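Local coordinates for protein importin subunit beta-1 (Saccharomyces cerevisiae, PDB 5OWU) that carries proteins into the nucleus as the beta subunit of the import receptor, partnering importin alpha, which recognises the classical nuclear localization signal of the cargo, at residues L248-I251 against M252-Y256; W290-I293 against C294-I298. All coordinates share one frame; numbering follows the deposited sequence.

Interaction 1: L248-I251 against M252-Y256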
loop_
_atom_site.group_PDB
_atom_site.type_symbol
_atom_site.label_atom_id
_atom_site.label_comp_id
_atom_site.label_asym_id
_atom_site.label_seq_id
_atom_site.Cartn_x
_atom_site.Cartn_y
_atom_site.Cartn_z
ATOM N N LEU A 248 -17.167 6.040 14.136
ATOM C CA LEU A 248 -16.351 6.732 15.125
ATOM C C LEU A 248 -14.891 6.754 14.710
ATOM O O LEU A 248 -14.224 7.785 14.837
ATOM C CB LEU A 248 -16.494 6.075 16.501
ATOM C CG LEU A 248 -17.468 6.668 17.510
ATOM C CD1 LEU A 248 -17.323 5.913 18.821
ATOM C CD2 LEU A 248 -17.246 8.162 17.726
ATOM N N CYS A 249 -14.368 5.627 14.217
ATOM C CA CYS A 249 -12.959 5.590 13.844
ATOM C C CYS A 249 -12.683 6.541 12.693
ATOM O O CYS A 249 -11.689 7.286 12.706
ATOM C CB CYS A 249 -12.543 4.167 13.470
ATOM S SG CYS A 249 -12.515 3.017 14.865
ATOM N N LYS A 250 -13.557 6.536 11.683
ATOM C CA LYS A 250 -13.350 7.432 10.552
ATOM C C LYS A 250 -13.437 8.891 10.987
ATOM O O LYS A 250 -12.663 9.740 10.521
ATOM C CB LYS A 250 -14.367 7.126 9.458
ATOM C CG LYS A 250 -13.764 7.133 8.061
ATOM C CD LYS A 250 -14.791 7.447 6.977
ATOM C CE LYS A 250 -14.166 7.420 5.591
ATOM N NZ LYS A 250 -13.019 8.376 5.487
ATOM N N ILE A 251 -14.372 9.201 11.885
ATOM C CA ILE A 251 -14.487 10.560 12.407
ATOM C C ILE A 251 -13.229 10.952 13.160
ATOM O O ILE A 251 -12.776 12.094 13.078
ATOM C CB ILE A 251 -15.727 10.695 13.309
ATOM C CG1 ILE A 251 -17.001 10.619 12.466
ATOM C CG2 ILE A 251 -15.685 12.017 14.089
ATOM C CD1 ILE A 251 -18.268 10.405 13.278
ATOM N N MET A 252 -12.674 10.037 13.953
ATOM C CA MET A 252 -11.449 10.361 14.678
ATOM C C MET A 252 -10.323 10.666 13.702
ATOM O O MET A 252 -9.589 11.650 13.869
ATOM C CB MET A 252 -11.075 9.204 15.607
ATOM C CG MET A 252 -9.741 9.355 16.345
ATOM S SD MET A 252 -9.732 10.640 17.601
ATOM C CE MET A 252 -10.987 10.015 18.733
ATOM N N SER A 253 -10.194 9.850 12.651
ATOM C CA SER A 253 -9.126 10.065 11.680
ATOM C C SER A 253 -9.296 11.386 10.930
ATOM O O SER A 253 -8.315 12.102 10.704
ATOM C CB SER A 253 -9.071 8.888 10.701
ATOM O OG SER A 253 -8.060 9.100 9.736
ATOM N N LEU A 254 -10.526 11.736 10.548
ATOM C CA LEU A 254 -10.754 12.924 9.722
ATOM C C LEU A 254 -10.899 14.212 10.525
ATOM O O LEU A 254 -10.490 15.283 10.066
ATOM C CB LEU A 254 -12.013 12.735 8.877
ATOM C CG LEU A 254 -11.914 11.792 7.685
ATOM C CD1 LEU A 254 -13.279 11.691 7.023
ATOM C CD2 LEU A 254 -10.867 12.287 6.696
ATOM N N TYR A 255 -11.496 14.136 11.703
ATOM C CA TYR A 255 -11.828 15.299 12.511
ATOM C C TYR A 255 -11.231 15.180 13.906
ATOM O O TYR A 255 -11.841 15.607 14.884
ATOM C CB TYR A 255 -13.344 15.480 12.581
ATOM C CG TYR A 255 -13.972 15.677 11.221
ATOM C CD1 TYR A 255 -13.794 16.866 10.525
ATOM C CD2 TYR A 255 -14.731 14.674 10.627
ATOM C CE1 TYR A 255 -14.353 17.056 9.272
ATOM C CE2 TYR A 255 -15.302 14.860 9.365
ATOM C CZ TYR A 255 -15.103 16.052 8.699
ATOM O OH TYR A 255 -15.655 16.260 7.458
ATOM N N TYR A 256 -10.044 14.576 14.001
ATOM C CA TYR A 256 -9.293 14.515 15.252
ATOM C C TYR A 256 -9.372 15.839 16.008
ATOM O O TYR A 256 -9.625 15.855 17.217
ATOM C CB TYR A 256 -7.827 14.147 14.974
ATOM C CG TYR A 256 -6.973 14.025 16.220
ATOM C CD1 TYR A 256 -6.867 12.819 16.907
ATOM C CD2 TYR A 256 -6.272 15.121 16.711
ATOM C CE1 TYR A 256 -6.080 12.714 18.060
ATOM C CE2 TYR A 256 -5.489 15.023 17.848
ATOM C CZ TYR A 256 -5.394 13.822 18.520
ATOM O OH TYR A 256 -4.609 13.750 19.657
#
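Leu254 turns CG back beside its own backbone N (chi1 -74°), which sets its side chain alongside that of Lys250, one helical turn earlier, while the lysine chain runs out extended and bends only at its last torsion (chi4 -57°). The two side chains therefore point the same way. At their ends Lys250 NZ comes within 3.7 Å of Leu254 CD1, a contact between an ammonium group and a methyl. Nearer the backbone, Leu254 CG rests 3.6 Å from Lys250 O, covering the carbonyl that also accepts the Leu254 amide at 2.9 Å (N to O). Ile251 and Tyr255 repeat this spacing more loosely, with Ile251 CG2 4.4 Å from Tyr255 CB. Their backbone link is firm, Tyr255 N donating to Ile251 O over 2.8 Å, and the phenol leaves the turn to reach Leu209 O. The amides of Met252 and Ser253 bond likewise to the carbonyls of Leu248 and Cys249. This is the C-terminal part of helix 238-255 in HEAT 6. The turn is thus held through its peptide groups, and its side chains add apolar cover and one ammonium-methyl contact rather than polar bonds to one another.

Interaction 2: W290-I293 against C294-I298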
loop_
_atom_site.group_PDB
_atom_site.type_symbol
_atom_site.label_atom_id
_atom_site.label_comp_id
_atom_site.label_asym_id
_atom_site.label_seq_id
_atom_site.Cartn_x
_atom_site.Cartn_y
_atom_site.Cartn_z
ATOM N N TRP A 290 -8.962 2.572 19.578
ATOM C CA TRP A 290 -7.752 3.108 20.192
ATOM C C TRP A 290 -6.553 3.019 19.250
ATOM O O TRP A 290 -5.677 3.897 19.281
ATOM C CB TRP A 290 -7.497 2.416 21.529
ATOM C CG TRP A 290 -8.354 3.040 22.580
ATOM C CD1 TRP A 290 -9.559 2.590 23.038
ATOM C CD2 TRP A 290 -8.092 4.266 23.271
ATOM N NE1 TRP A 290 -10.059 3.459 23.980
ATOM C CE2 TRP A 290 -9.178 4.496 24.139
ATOM C CE3 TRP A 290 -7.045 5.194 23.239
ATOM C CZ2 TRP A 290 -9.238 5.603 24.974
ATOM C CZ3 TRP A 290 -7.109 6.294 24.063
ATOM C CH2 TRP A 290 -8.200 6.490 24.921
ATOM N N SER A 291 -6.521 2.014 18.370
ATOM C CA SER A 291 -5.483 1.981 17.347
ATOM C C SER A 291 -5.599 3.180 16.419
ATOM O O SER A 291 -4.586 3.768 16.029
ATOM C CB SER A 291 -5.549 0.674 16.553
ATOM O OG SER A 291 -5.113 -0.427 17.340
ATOM N N THR A 292 -6.825 3.562 16.053
ATOM C CA THR A 292 -6.997 4.753 15.221
ATOM C C THR A 292 -6.435 5.983 15.922
ATOM O O THR A 292 -5.691 6.775 15.321
ATOM C CB THR A 292 -8.475 4.956 14.878
ATOM O OG1 THR A 292 -8.964 3.816 14.159
ATOM C CG2 THR A 292 -8.658 6.177 14.011
ATOM N N ILE A 293 -6.766 6.154 17.207
ATOM C CA ILE A 293 -6.198 7.274 17.963
ATOM C C ILE A 293 -4.674 7.267 17.883
ATOM O O ILE A 293 -4.041 8.286 17.565
ATOM C CB ILE A 293 -6.675 7.232 19.424
ATOM C CG1 ILE A 293 -8.170 7.550 19.489
ATOM C CG2 ILE A 293 -5.886 8.221 20.274
ATOM C CD1 ILE A 293 -8.772 7.397 20.883
ATOM N N CYS A 294 -4.057 6.136 18.223
ATOM C CA CYS A 294 -2.598 6.079 18.210
ATOM C C CYS A 294 -2.043 6.425 16.833
ATOM O O CYS A 294 -1.075 7.181 16.719
ATOM C CB CYS A 294 -2.112 4.697 18.644
ATOM S SG CYS A 294 -2.289 4.388 20.403
ATOM N N GLU A 295 -2.633 5.864 15.774
ATOM C CA GLU A 295 -2.140 6.137 14.426
ATOM C C GLU A 295 -2.177 7.626 14.120
ATOM O O GLU A 295 -1.240 8.172 13.511
ATOM C CB GLU A 295 -2.966 5.366 13.394
ATOM C CG GLU A 295 -2.830 3.861 13.504
ATOM C CD GLU A 295 -3.863 3.124 12.675
ATOM O OE1 GLU A 295 -4.657 3.795 11.985
ATOM O OE2 GLU A 295 -3.885 1.875 12.723
ATOM N N GLU A 296 -3.255 8.302 14.534
ATOM C CA GLU A 296 -3.367 9.727 14.246
ATOM C C GLU A 296 -2.337 10.521 15.037
ATOM O O GLU A 296 -1.732 11.462 14.510
ATOM C CB GLU A 296 -4.785 10.228 14.546
ATOM C CG GLU A 296 -5.871 9.676 13.622
ATOM C CD GLU A 296 -5.558 9.854 12.133
ATOM O OE1 GLU A 296 -5.061 10.935 11.736
ATOM O OE2 GLU A 296 -5.803 8.900 11.362
ATOM N N GLU A 297 -2.107 10.151 16.299
ATOM C CA GLU A 297 -1.144 10.905 17.096
ATOM C C GLU A 297 0.292 10.654 16.635
ATOM O O GLU A 297 1.127 11.573 16.670
ATOM C CB GLU A 297 -1.353 10.577 18.577
ATOM C CG GLU A 297 -2.746 11.037 19.026
ATOM C CD GLU A 297 -3.053 10.814 20.495
ATOM O OE1 GLU A 297 -2.412 9.967 21.146
ATOM O OE2 GLU A 297 -3.961 11.501 20.999
ATOM N N ILE A 298 0.591 9.443 16.162
ATOM C CA ILE A 298 1.903 9.193 15.568
ATOM C C ILE A 298 2.068 10.021 14.300
ATOM O O ILE A 298 3.128 10.615 14.059
ATOM C CB ILE A 298 2.096 7.689 15.294
ATOM C CG1 ILE A 298 2.137 6.908 16.607
ATOM C CG2 ILE A 298 3.402 7.437 14.506
ATOM C CD1 ILE A 298 1.931 5.396 16.457
#
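Four i to i+4 backbone hydrogen bonds join Trp290, Ser291, Thr292 and Ile293 to Cys294, Glu295, Glu296 and Glu297. The straightest is from Cys294 N to Trp290 O, 3.0 Å with 171° at the hydrogen.

Side-chain carbons cover the same carbonyls. Glu295 CG, set beside its own backbone N, sits 3.1 Å from Ser291 O, and the chain then extends so that CD remains 3.5 Å from that oxygen. With an alanine at Glu295, CG and the carboxylate are gone, and the Ser291 carbonyl is likely to be left with thinner cover, from CB alone on that side chain, on a flank that has lost a charge. Glu296 lays CG 3.4 Å from Thr292 O before its chain bends at chi2 (-52°).

The segment belongs to HEAT 7, on the long helix 280-306 of the superhelical importin-beta solenoid, and its buried sides meet both neighbouring repeats: Thr292 and Ile293 pack on helix 238-255, Ser291 and Cys294 on helix 347-362.

Van der Waals contacts run along one face of the helix. Ile293 and Glu297 lie side by side, with the methyl CG2 of Ile293 3.8 Å from the carboxylate carbon CD of Glu297. The other branch of Ile293 reaches back along the helix and places CD1 3.6 Å above one face of the Trp290 ring, toward its rim.

Side-chain hydrogen bonds lead to residues outside the two segments. The indole NE1 of Trp290 bonds to Thr271, and the Glu296 carboxylate goes on to Ser253. The buried Glu297 carboxylate is gripped by Tyr256 and the Phe317 amide at OE2 and by Asn361 at OE1.

Overall arrangement
Interactions 1 and 2 lie on the second helices of consecutive repeats, HEAT 6 and HEAT 7, and their centres are 10 Å apart. The helices touch directly. Toward the C-terminal end of interaction 1, Tyr256 OH approaches Glu297 OE2 at 2.7 Å and Ser253 OG approaches Glu296 OE2 at 2.8 Å, both probable hydrogen bonds. Two hydroxyls of segment 252-256 thus meet the carboxylates of two consecutive glutamates of segment 294-298. Packing contacts also join the pair: Met252 CE lies 3.8 Å from Ile293 CG1, and Thr292 CG2 packs 3.5 Å from Cys249 O. Together they form part of the interface between neighbouring repeats of the solenoid.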